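Local coordinates for interferon-activable protein 202 (Mus musculus, PDB 4L5R) that binds double-stranded DNA without sequence specificity through its first HIN-200 domain and restrains AIM2 inflammasome activation, probably by sequestering cytoplasmic DNA, at residues A24-N29 with H192-G197; L124-F129 with L173-L178; M20-T25 with T41-S46. One frame throughout, in Å; residues are numbered along the deposited sequence.

Contact 1 of 3, residues A24-N29 with H192-G197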
loop_
_atom_site.group_PDB
_atom_site.type_symbol
_atom_site.label_atom_id
_atom_site.label_comp_id
_atom_site.label_asym_id
_atom_site.label_seq_id
_atom_site.Cartn_x
_atom_site.Cartn_y
_atom_site.Cartn_z
ATOM N N ALA A 24 -7.459 -2.104 -5.870
ATOM C CA ALA A 24 -6.440 -3.134 -5.805
ATOM C C ALA A 24 -5.514 -3.027 -7.020
ATOM O O ALA A 24 -5.961 -2.741 -8.131
ATOM C CB ALA A 24 -7.079 -4.520 -5.736
ATOM N N THR A 25 -4.228 -3.253 -6.793
ATOM C CA THR A 25 -3.235 -3.224 -7.868
ATOM C C THR A 25 -3.190 -4.570 -8.560
ATOM O O THR A 25 -3.791 -5.547 -8.086
ATOM C CB THR A 25 -1.837 -2.905 -7.327
ATOM O OG1 THR A 25 -1.336 -4.018 -6.564
ATOM C CG2 THR A 25 -1.847 -1.618 -6.465
ATOM N N GLU A 26 -2.488 -4.635 -9.689
ATOM C CA GLU A 26 -2.178 -5.917 -10.276
ATOM C C GLU A 26 -1.189 -6.604 -9.346
ATOM O O GLU A 26 -0.507 -5.940 -8.556
ATOM C CB GLU A 26 -1.546 -5.729 -11.666
ATOM C CG GLU A 26 -0.314 -4.851 -11.635
ATOM C CD GLU A 26 0.058 -4.290 -13.000
ATOM O OE1 GLU A 26 0.100 -3.046 -13.133
ATOM O OE2 GLU A 26 0.313 -5.085 -13.931
ATOM N N PRO A 27 -1.091 -7.931 -9.447
ATOM C CA PRO A 27 -0.067 -8.693 -8.730
ATOM C C PRO A 27 1.312 -8.377 -9.285
ATOM O O PRO A 27 1.429 -7.955 -10.431
ATOM C CB PRO A 27 -0.439 -10.148 -9.037
ATOM C CG PRO A 27 -1.878 -10.093 -9.415
ATOM C CD PRO A 27 -2.061 -8.810 -10.122
ATOM N N PHE A 28 2.342 -8.570 -8.477
ATOM C CA PHE A 28 3.699 -8.334 -8.929
ATOM C C PHE A 28 4.613 -9.198 -8.080
ATOM O O PHE A 28 4.269 -9.557 -6.948
ATOM C CB PHE A 28 4.077 -6.843 -8.838
ATOM C CG PHE A 28 3.965 -6.263 -7.456
ATOM C CD1 PHE A 28 2.749 -5.777 -6.984
ATOM C CD2 PHE A 28 5.071 -6.213 -6.624
ATOM C CE1 PHE A 28 2.643 -5.249 -5.706
ATOM C CE2 PHE A 28 4.973 -5.676 -5.336
ATOM C CZ PHE A 28 3.767 -5.206 -4.878
ATOM N N ASN A 29 5.753 -9.573 -8.649
ATOM C CA ASN A 29 6.762 -10.312 -7.907
ATOM C C ASN A 29 7.602 -9.401 -7.004
ATOM O O ASN A 29 7.894 -8.260 -7.351
ATOM C CB ASN A 29 7.664 -11.088 -8.872
ATOM C CG ASN A 29 6.922 -12.203 -9.593
ATOM O OD1 ASN A 29 5.773 -12.515 -9.265
ATOM N ND2 ASN A 29 7.583 -12.817 -10.578
ATOM N N HIS A 192 8.083 -4.594 0.072
ATOM C CA HIS A 192 6.752 -4.538 -0.540
ATOM C C HIS A 192 6.465 -3.323 -1.424
ATOM O O HIS A 192 5.364 -3.203 -1.960
ATOM C CB HIS A 192 5.649 -4.610 0.541
ATOM C CG HIS A 192 5.741 -5.807 1.436
ATOM N ND1 HIS A 192 5.498 -5.736 2.791
ATOM C CD2 HIS A 192 6.023 -7.108 1.172
ATOM C CE1 HIS A 192 5.634 -6.936 3.327
ATOM N NE2 HIS A 192 5.953 -7.787 2.365
ATOM N N SER A 193 7.416 -2.405 -1.578
ATOM C CA SER A 193 7.105 -1.182 -2.305
ATOM C C SER A 193 6.723 -1.417 -3.761
ATOM O O SER A 193 7.225 -2.336 -4.421
ATOM C CB SER A 193 8.260 -0.167 -2.223
ATOM O OG SER A 193 8.641 0.038 -0.874
ATOM N N PHE A 194 5.825 -0.572 -4.245
ATOM C CA PHE A 194 5.331 -0.639 -5.610
ATOM C C PHE A 194 5.141 0.787 -6.104
ATOM O O PHE A 194 4.605 1.654 -5.389
ATOM C CB PHE A 194 4.001 -1.400 -5.636
ATOM C CG PHE A 194 3.447 -1.641 -7.019
ATOM C CD1 PHE A 194 3.911 -2.714 -7.799
ATOM C CD2 PHE A 194 2.422 -0.846 -7.520
ATOM C CE1 PHE A 194 3.374 -2.950 -9.060
ATOM C CE2 PHE A 194 1.883 -1.083 -8.777
ATOM C CZ PHE A 194 2.366 -2.145 -9.550
ATOM N N ILE A 195 5.589 1.039 -7.327
ATOM C CA ILE A 195 5.500 2.365 -7.886
ATOM C C ILE A 195 4.945 2.332 -9.301
ATOM O O ILE A 195 5.342 1.491 -10.125
ATOM C CB ILE A 195 6.888 3.033 -7.844
ATOM C CG1 ILE A 195 6.844 4.426 -8.447
ATOM C CG2 ILE A 195 7.920 2.162 -8.558
ATOM C CD1 ILE A 195 8.174 5.135 -8.348
ATOM N N LYS A 196 4.014 3.232 -9.595
ATOM C CA LYS A 196 3.490 3.320 -10.957
ATOM C C LYS A 196 2.984 4.704 -11.336
ATOM O O LYS A 196 2.661 5.528 -10.473
ATOM C CB LYS A 196 2.401 2.267 -11.206
ATOM C CG LYS A 196 1.099 2.508 -10.483
ATOM C CD LYS A 196 0.034 1.526 -10.976
ATOM C CE LYS A 196 -1.210 1.544 -10.091
ATOM N NZ LYS A 196 -2.225 0.531 -10.517
ATOM N N GLY A 197 2.931 4.957 -12.640
ATOM C CA GLY A 197 2.340 6.184 -13.140
ATOM C C GLY A 197 0.859 6.134 -12.833
ATOM O O GLY A 197 0.245 5.074 -12.928
HETATM O O HOH W 1 -1.746 -2.122 -10.829
#
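His192 meets Phe28 through its backbone: the carbonyl His192 O lies at the edge of the Phe28 ring, near its plane, 3.9 Å from CZ, and is also hydrogen-bonded by His39. Ser193 O, which Lys158 also binds, comes obliquely to within 4.1 Å of Phe28 CE2. Phe194 carries the contact. With its CG anti to the backbone N (chi1 -175°), its ring is carried over to Phe28, and Phe194 CD1 sits 3.3 Å above the Phe28 plane, over the ring centre. The planes make 32° and the centroids are 4.5 Å apart, an oblique aromatic pair. At the Phe194 rim, Glu26 OE1 approaches CZ near the ring plane. A lysine in place of Phe28 would probably leave Phe194 CD1 without the ring face it rests on and its ring freer to turn. Farther along, Lys196 NZ gives a hydrogen bond of 2.7 Å to a water that also accepts from Glu26 N at 2.9 Å and donates to Glu26 OE1, whose charge stays 5.0 Å from NZ. With no direct hydrogen bond between 24-29 and 192-197, this contact between the two OB folds rests on ring packing, supplemented by a water relay between opposite charges.

Contact 2 of 3, residues L124-F129 with L173-L178. With nucleotides of chain B.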
loop_
_atom_site.group_PDB
_atom_site.type_symbol
_atom_site.label_atom_id
_atom_site.label_comp_id
_atom_site.label_asym_id
_atom_site.label_seq_id
_atom_site.Cartn_x
_atom_site.Cartn_y
_atom_site.Cartn_z
ATOM N N LEU A 124 5.083 3.704 6.920
ATOM C CA LEU A 124 4.797 3.369 5.531
ATOM C C LEU A 124 3.961 4.443 4.874
ATOM O O LEU A 124 2.941 4.875 5.414
ATOM C CB LEU A 124 4.079 2.020 5.441
ATOM C CG LEU A 124 4.937 0.864 5.939
ATOM C CD1 LEU A 124 4.182 -0.463 5.818
ATOM C CD2 LEU A 124 6.266 0.827 5.171
ATOM N N ILE A 125 4.402 4.875 3.700
ATOM C CA ILE A 125 3.792 5.994 3.016
ATOM C C ILE A 125 3.169 5.568 1.700
ATOM O O ILE A 125 3.788 4.864 0.893
ATOM C CB ILE A 125 4.851 7.093 2.717
ATOM C CG1 ILE A 125 5.530 7.531 4.018
ATOM C CG2 ILE A 125 4.222 8.253 1.979
ATOM C CD1 ILE A 125 4.564 8.055 5.104
ATOM N N TYR A 126 1.955 6.047 1.462
ATOM C CA TYR A 126 1.253 5.764 0.227
ATOM C C TYR A 126 0.752 7.084 -0.288
ATOM O O TYR A 126 0.384 7.955 0.505
ATOM C CB TYR A 126 0.007 4.903 0.507
ATOM C CG TYR A 126 0.244 3.486 0.962
ATOM C CD1 TYR A 126 0.787 3.217 2.215
ATOM C CD2 TYR A 126 -0.123 2.414 0.156
ATOM C CE1 TYR A 126 0.969 1.913 2.639
ATOM C CE2 TYR A 126 0.052 1.103 0.575
ATOM C CZ TYR A 126 0.600 0.862 1.817
ATOM O OH TYR A 126 0.778 -0.434 2.236
ATOM N N GLY A 127 0.681 7.236 -1.606
ATOM C CA GLY A 127 0.104 8.452 -2.153
ATOM C C GLY A 127 0.397 8.697 -3.617
ATOM O O GLY A 127 1.145 7.941 -4.243
ATOM N N VAL A 128 -0.198 9.758 -4.153
ATOM C CA VAL A 128 -0.013 10.166 -5.545
ATOM C C VAL A 128 0.628 11.554 -5.512
ATOM O O VAL A 128 0.118 12.471 -4.829
ATOM C CB VAL A 128 -1.366 10.271 -6.258
ATOM C CG1 VAL A 128 -1.191 10.756 -7.687
ATOM C CG2 VAL A 128 -2.114 8.930 -6.195
ATOM N N PHE A 129 1.743 11.712 -6.215
ATOM C CA PHE A 129 2.506 12.968 -6.146
ATOM C C PHE A 129 2.980 13.421 -7.518
ATOM O O PHE A 129 3.347 12.595 -8.374
ATOM C CB PHE A 129 3.753 12.789 -5.284
ATOM C CG PHE A 129 3.491 12.233 -3.922
ATOM C CD1 PHE A 129 3.434 10.863 -3.716
ATOM C CD2 PHE A 129 3.311 13.087 -2.837
ATOM C CE1 PHE A 129 3.198 10.352 -2.453
ATOM C CE2 PHE A 129 3.085 12.583 -1.571
ATOM C CZ PHE A 129 3.031 11.213 -1.378
ATOM N N LEU A 173 2.730 5.937 -5.170
ATOM C CA LEU A 173 3.616 5.153 -4.322
ATOM C C LEU A 173 2.788 4.268 -3.414
ATOM O O LEU A 173 1.792 4.725 -2.840
ATOM C CB LEU A 173 4.447 6.082 -3.443
ATOM C CG LEU A 173 5.316 7.129 -4.132
ATOM C CD1 LEU A 173 6.043 7.941 -3.087
ATOM C CD2 LEU A 173 6.290 6.425 -5.057
ATOM N N PHE A 174 3.213 3.012 -3.267
ATOM C CA PHE A 174 2.633 2.105 -2.290
ATOM C C PHE A 174 3.717 1.602 -1.342
ATOM O O PHE A 174 4.745 1.056 -1.777
ATOM C CB PHE A 174 1.960 0.871 -2.955
ATOM C CG PHE A 174 0.886 1.214 -3.959
ATOM C CD1 PHE A 174 1.216 1.800 -5.177
ATOM C CD2 PHE A 174 -0.442 0.946 -3.687
ATOM C CE1 PHE A 174 0.235 2.105 -6.110
ATOM C CE2 PHE A 174 -1.436 1.250 -4.609
ATOM C CZ PHE A 174 -1.099 1.823 -5.823
ATOM N N SER A 175 3.461 1.766 -0.043
ATOM C CA SER A 175 4.282 1.171 1.016
ATOM C C SER A 175 5.758 1.571 0.909
ATOM O O SER A 175 6.653 0.720 0.914
ATOM C CB SER A 175 4.133 -0.356 1.025
ATOM O OG SER A 175 4.782 -0.944 2.143
ATOM N N PHE A 176 6.009 2.865 0.799
ATOM C CA PHE A 176 7.369 3.374 0.917
ATOM C C PHE A 176 7.689 3.673 2.377
ATOM O O PHE A 176 6.784 3.873 3.174
ATOM C CB PHE A 176 7.559 4.606 0.033
ATOM C CG PHE A 176 7.991 4.258 -1.366
ATOM C CD1 PHE A 176 7.114 3.627 -2.234
ATOM C CD2 PHE A 176 9.278 4.530 -1.794
ATOM C CE1 PHE A 176 7.502 3.274 -3.519
ATOM C CE2 PHE A 176 9.678 4.186 -3.084
ATOM C CZ PHE A 176 8.788 3.566 -3.945
ATOM N N HIS A 177 8.969 3.695 2.729
ATOM C CA HIS A 177 9.355 3.885 4.118
ATOM C C HIS A 177 9.928 5.283 4.349
ATOM O O HIS A 177 10.875 5.689 3.676
ATOM C CB HIS A 177 10.375 2.820 4.524
ATOM C CG HIS A 177 9.867 1.415 4.385
ATOM N ND1 HIS A 177 10.082 0.453 5.345
ATOM C CD2 HIS A 177 9.169 0.810 3.396
ATOM C CE1 HIS A 177 9.524 -0.684 4.963
ATOM N NE2 HIS A 177 8.962 -0.494 3.783
ATOM N N LEU A 178 9.357 6.025 5.291
ATOM C CA LEU A 178 9.946 7.315 5.653
ATOM C C LEU A 178 11.276 7.097 6.373
ATOM O O LEU A 178 11.334 6.370 7.364
ATOM C CB LEU A 178 9.001 8.111 6.562
ATOM C CG LEU A 178 9.566 9.466 7.012
ATOM C CD1 LEU A 178 9.812 10.393 5.840
ATOM C CD2 LEU A 178 8.625 10.124 8.043
ATOM P P DG B 7 13.165 1.508 7.107
ATOM O OP1 DG B 7 11.780 1.212 7.529
ATOM O OP2 DG B 7 13.453 1.914 5.708
ATOM O "O5'" DG B 7 13.787 2.661 8.029
ATOM C "C5'" DG B 7 13.501 2.649 9.428
ATOM C "C4'" DG B 7 14.716 3.108 10.215
ATOM O "O4'" DG B 7 15.725 2.066 10.244
ATOM C "C3'" DG B 7 15.391 4.366 9.679
ATOM O "O3'" DG B 7 15.624 5.211 10.786
ATOM C "C2'" DG B 7 16.697 3.875 9.059
ATOM C "C1'" DG B 7 16.977 2.640 9.901
ATOM N N9 DG B 7 17.774 1.632 9.206
ATOM C C8 DG B 7 17.432 0.909 8.088
ATOM N N7 DG B 7 18.370 0.079 7.709
ATOM C C5 DG B 7 19.394 0.260 8.632
ATOM C C6 DG B 7 20.666 -0.363 8.748
ATOM O O6 DG B 7 21.171 -1.239 8.027
ATOM N N1 DG B 7 21.383 0.129 9.839
ATOM C C2 DG B 7 20.926 1.099 10.704
ATOM N N2 DG B 7 21.741 1.464 11.699
ATOM N N3 DG B 7 19.741 1.679 10.611
ATOM C C4 DG B 7 19.035 1.217 9.556
ATOM P P DG B 6 11.267 -4.065 5.018
ATOM O OP1 DG B 6 9.888 -3.637 5.361
ATOM O OP2 DG B 6 11.695 -4.139 3.603
ATOM O "O5'" DG B 6 12.291 -3.103 5.788
ATOM C "C5'" DG B 6 12.043 -2.779 7.156
ATOM C "C4'" DG B 6 13.243 -2.055 7.730
ATOM O "O4'" DG B 6 14.289 -3.020 8.040
ATOM C "C3'" DG B 6 13.855 -1.015 6.785
ATOM O "O3'" DG B 6 14.070 0.226 7.457
ATOM C "C2'" DG B 6 15.206 -1.629 6.442
ATOM C "C1'" DG B 6 15.467 -2.300 7.785
ATOM N N9 DG B 6 16.700 -3.085 7.804
ATOM C C8 DG B 6 17.221 -3.916 6.839
ATOM N N7 DG B 6 18.382 -4.421 7.167
ATOM C C5 DG B 6 18.647 -3.877 8.418
ATOM C C6 DG B 6 19.750 -4.051 9.284
ATOM O O6 DG B 6 20.753 -4.753 9.106
ATOM N N1 DG B 6 19.606 -3.306 10.456
ATOM C C2 DG B 6 18.527 -2.501 10.749
ATOM N N2 DG B 6 18.540 -1.852 11.924
ATOM N N3 DG B 6 17.486 -2.339 9.950
ATOM C C4 DG B 6 17.620 -3.055 8.815
#
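The His177 ring takes Leu124 CD2 over one face in a CH-pi contact, 3.4 Å from the ring centroid and 15° off its normal, while phosphate oxygens of the DNA lie at its edge. His177 and Tyr126 lie where strand 124-136 pairs antiparallel with 171-174 and 176-179 in the second OB fold, across a G1 beta bulge in which Ser175 and Phe176 both face Ile125. At the histidine edge, His177 ND1 donates to OP1 of DG7 of chain B at 2.9 Å, with an N-H...O angle of 164°. The Tyr126 ring is covered on one face by backbone: Ser175 N sits 3.4 Å above its centre and Phe174 C lies offset toward the rim. The chain turns a corner at Ser175, whose positive phi fits the bulge; its OG is held by Lys52. On the buried side, Leu173 crosses Phe129 at about a right angle, Leu173 CD1 being 3.8 Å from Phe129 CE1. Ile125 and Phe176 exchange two backbone bonds, as do Gly127 and Leu173 beyond the shift in register. The straightest of the four backbone bonds runs from Leu173 N to Gly127 O, 2.7 Å long with an N-H...O angle of 173°.

Contact 3 of 3, residues M20-T25 with T41-S46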
loop_
_atom_site.group_PDB
_atom_site.type_symbol
_atom_site.label_atom_id
_atom_site.label_comp_id
_atom_site.label_asym_id
_atom_site.label_seq_id
_atom_site.Cartn_x
_atom_site.Cartn_y
_atom_site.Cartn_z
ATOM N N MET A 20 -15.478 -3.225 2.522
ATOM C CA MET A 20 -15.811 -2.975 1.135
ATOM C C MET A 20 -14.515 -2.695 0.390
ATOM O O MET A 20 -13.720 -1.866 0.815
ATOM C CB MET A 20 -16.769 -1.791 0.978
ATOM C CG MET A 20 -17.184 -1.595 -0.481
ATOM S SD MET A 20 -18.210 -0.151 -0.808
ATOM C CE MET A 20 -17.061 1.178 -0.537
ATOM N N VAL A 21 -14.292 -3.394 -0.710
ATOM C CA VAL A 21 -13.081 -3.162 -1.479
ATOM C C VAL A 21 -13.156 -1.840 -2.243
ATOM O O VAL A 21 -14.134 -1.566 -2.946
ATOM C CB VAL A 21 -12.821 -4.306 -2.461
ATOM C CG1 VAL A 21 -11.552 -4.018 -3.275
ATOM C CG2 VAL A 21 -12.717 -5.636 -1.694
ATOM N N LEU A 22 -12.125 -1.017 -2.096
ATOM C CA LEU A 22 -12.065 0.251 -2.809
ATOM C C LEU A 22 -11.158 0.140 -4.042
ATOM O O LEU A 22 -11.573 0.458 -5.157
ATOM C CB LEU A 22 -11.589 1.380 -1.882
ATOM C CG LEU A 22 -12.415 1.643 -0.619
ATOM C CD1 LEU A 22 -11.912 2.861 0.132
ATOM C CD2 LEU A 22 -13.853 1.832 -1.024
ATOM N N THR A 23 -9.930 -0.322 -3.841
ATOM C CA THR A 23 -8.977 -0.456 -4.953
ATOM C C THR A 23 -8.081 -1.670 -4.776
ATOM O O THR A 23 -7.944 -2.199 -3.668
ATOM C CB THR A 23 -8.065 0.792 -5.088
ATOM O OG1 THR A 23 -7.184 0.892 -3.956
ATOM C CG2 THR A 23 -8.891 2.057 -5.199
ATOM N N ALA A 24 -7.459 -2.104 -5.870
ATOM C CA ALA A 24 -6.440 -3.134 -5.805
ATOM C C ALA A 24 -5.514 -3.027 -7.020
ATOM O O ALA A 24 -5.961 -2.741 -8.131
ATOM C CB ALA A 24 -7.079 -4.520 -5.736
ATOM N N THR A 25 -4.228 -3.253 -6.793
ATOM C CA THR A 25 -3.235 -3.224 -7.868
ATOM C C THR A 25 -3.190 -4.570 -8.560
ATOM O O THR A 25 -3.791 -5.547 -8.086
ATOM C CB THR A 25 -1.837 -2.905 -7.327
ATOM O OG1 THR A 25 -1.336 -4.018 -6.564
ATOM C CG2 THR A 25 -1.847 -1.618 -6.465
ATOM N N THR A 41 -6.859 -1.327 -1.040
ATOM C CA THR A 41 -7.454 -0.453 -0.008
ATOM C C THR A 41 -8.896 -0.924 0.182
ATOM O O THR A 41 -9.603 -1.202 -0.797
ATOM C CB THR A 41 -7.435 1.010 -0.455
ATOM O OG1 THR A 41 -6.069 1.449 -0.587
ATOM C CG2 THR A 41 -8.119 1.901 0.576
ATOM N N VAL A 42 -9.314 -1.038 1.438
ATOM C CA VAL A 42 -10.667 -1.453 1.766
ATOM C C VAL A 42 -11.185 -0.524 2.855
ATOM O O VAL A 42 -10.406 0.209 3.468
ATOM C CB VAL A 42 -10.695 -2.885 2.303
ATOM C CG1 VAL A 42 -10.087 -3.858 1.265
ATOM C CG2 VAL A 42 -9.949 -2.975 3.647
ATOM N N ALA A 43 -12.490 -0.571 3.101
ATOM C CA ALA A 43 -13.091 0.312 4.087
ATOM C C ALA A 43 -14.167 -0.398 4.899
ATOM O O ALA A 43 -14.896 -1.249 4.388
ATOM C CB ALA A 43 -13.665 1.567 3.420
ATOM N N THR A 44 -14.232 -0.055 6.180
ATOM C CA THR A 44 -15.353 -0.444 7.018
ATOM C C THR A 44 -16.185 0.808 7.235
ATOM O O THR A 44 -15.915 1.846 6.641
ATOM C CB THR A 44 -14.880 -1.006 8.380
ATOM O OG1 THR A 44 -14.240 0.027 9.134
ATOM C CG2 THR A 44 -13.888 -2.169 8.170
ATOM N N GLU A 45 -17.191 0.735 8.098
ATOM C CA GLU A 45 -17.962 1.929 8.406
ATOM C C GLU A 45 -17.134 2.953 9.206
ATOM O O GLU A 45 -17.459 4.146 9.238
ATOM C CB GLU A 45 -19.251 1.538 9.164
ATOM C CG GLU A 45 -20.314 2.610 9.147
ATOM C CD GLU A 45 -21.674 2.087 9.563
ATOM O OE1 GLU A 45 -22.669 2.807 9.349
ATOM O OE2 GLU A 45 -21.745 0.959 10.097
ATOM N N SER A 46 -16.047 2.502 9.834
ATOM C CA SER A 46 -15.312 3.360 10.770
ATOM C C SER A 46 -13.906 3.756 10.315
ATOM O O SER A 46 -13.303 4.677 10.875
ATOM C CB SER A 46 -15.211 2.687 12.139
ATOM O OG SER A 46 -14.712 1.368 12.013
#
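Leu22 slants across Thr41, and its CD1 comes equally near two partners, 3.9 Å from Thr41 CG2 and 3.9 Å from Ala43 CB. The leucine CG is anti to its carbonyl carbon (chi1 -58°), which turns the branch toward the 41-43 strand, and CB passes 3.4 Å from Thr41 O. Thr23 and Thr41 instead run side by side and point the same way, with Thr23 OG1 3.5 Å from Thr41 CB. The hydroxyl of Thr41 has its hydrogen bond with Arg50, on the neighbouring strand 48-53. Met20 and Ala43 share the face occupied by the two threonines, and helix 101-108 covers part of it, touching Met20, Leu22 and Thr41. Val21 and Val42 project from the other face as a non-hydrogen-bonded pair, Val21 CG2 and Val42 CG1 meeting loosely at 4.3 Å.

The slant of Leu22 goes with a classic beta bulge in the antiparallel hairpin of strands 17-30 and 35-43, part of the first OB fold. Leu22 and Thr23 both face Thr41, and Leu22 has a psi of -53° where its strand neighbours have positive values. Thr41 O accepts from Leu22 N at 2.8 Å and, more distantly, from Thr23 N at 3.2 Å, the two donors arriving from the same face of the carbonyl plane. Thr41 N returns a bond to Thr23 O, whereas Met20 and Ala43 form a regular two-bond pair, in which Met20 N reaches Ala43 O almost straight (172°). Beyond the strand, Thr44 OG1 accepts from Ser46 N in an ST turn.

Residues 41-44 belong to a region required for homomultimerization. Chemically, the pairing depends chiefly on five backbone hydrogen bonds, two of them gathered on one carbonyl, while the side chains add modest apolar contacts on both faces.

How the contacts relate
From the N terminus, strand 17-30 serves two contacts in succession. Contact 3 closes first, a hairpin with 15 residues, mostly strand, between its segments, leading back to 41-46 within the first sheet. Contact 1 starts from the same stretch, sharing Ala24 and Thr25, but closes only near the C terminus, spanning 162 residues and joining the first sheet to strand 194-197 of the second. Contact 2 opens and closes within that long span, after contact 3 has ended, and ties strand 124-136 to 171-174 and 176-179. Contacts 1 and 2 also touch: strands 194-197 and 171-174 are neighbours, with Phe194 O 2.9 Å from Phe174 N. Thr25 CG2 packs on Phe174 CE2 where the two sheets meet.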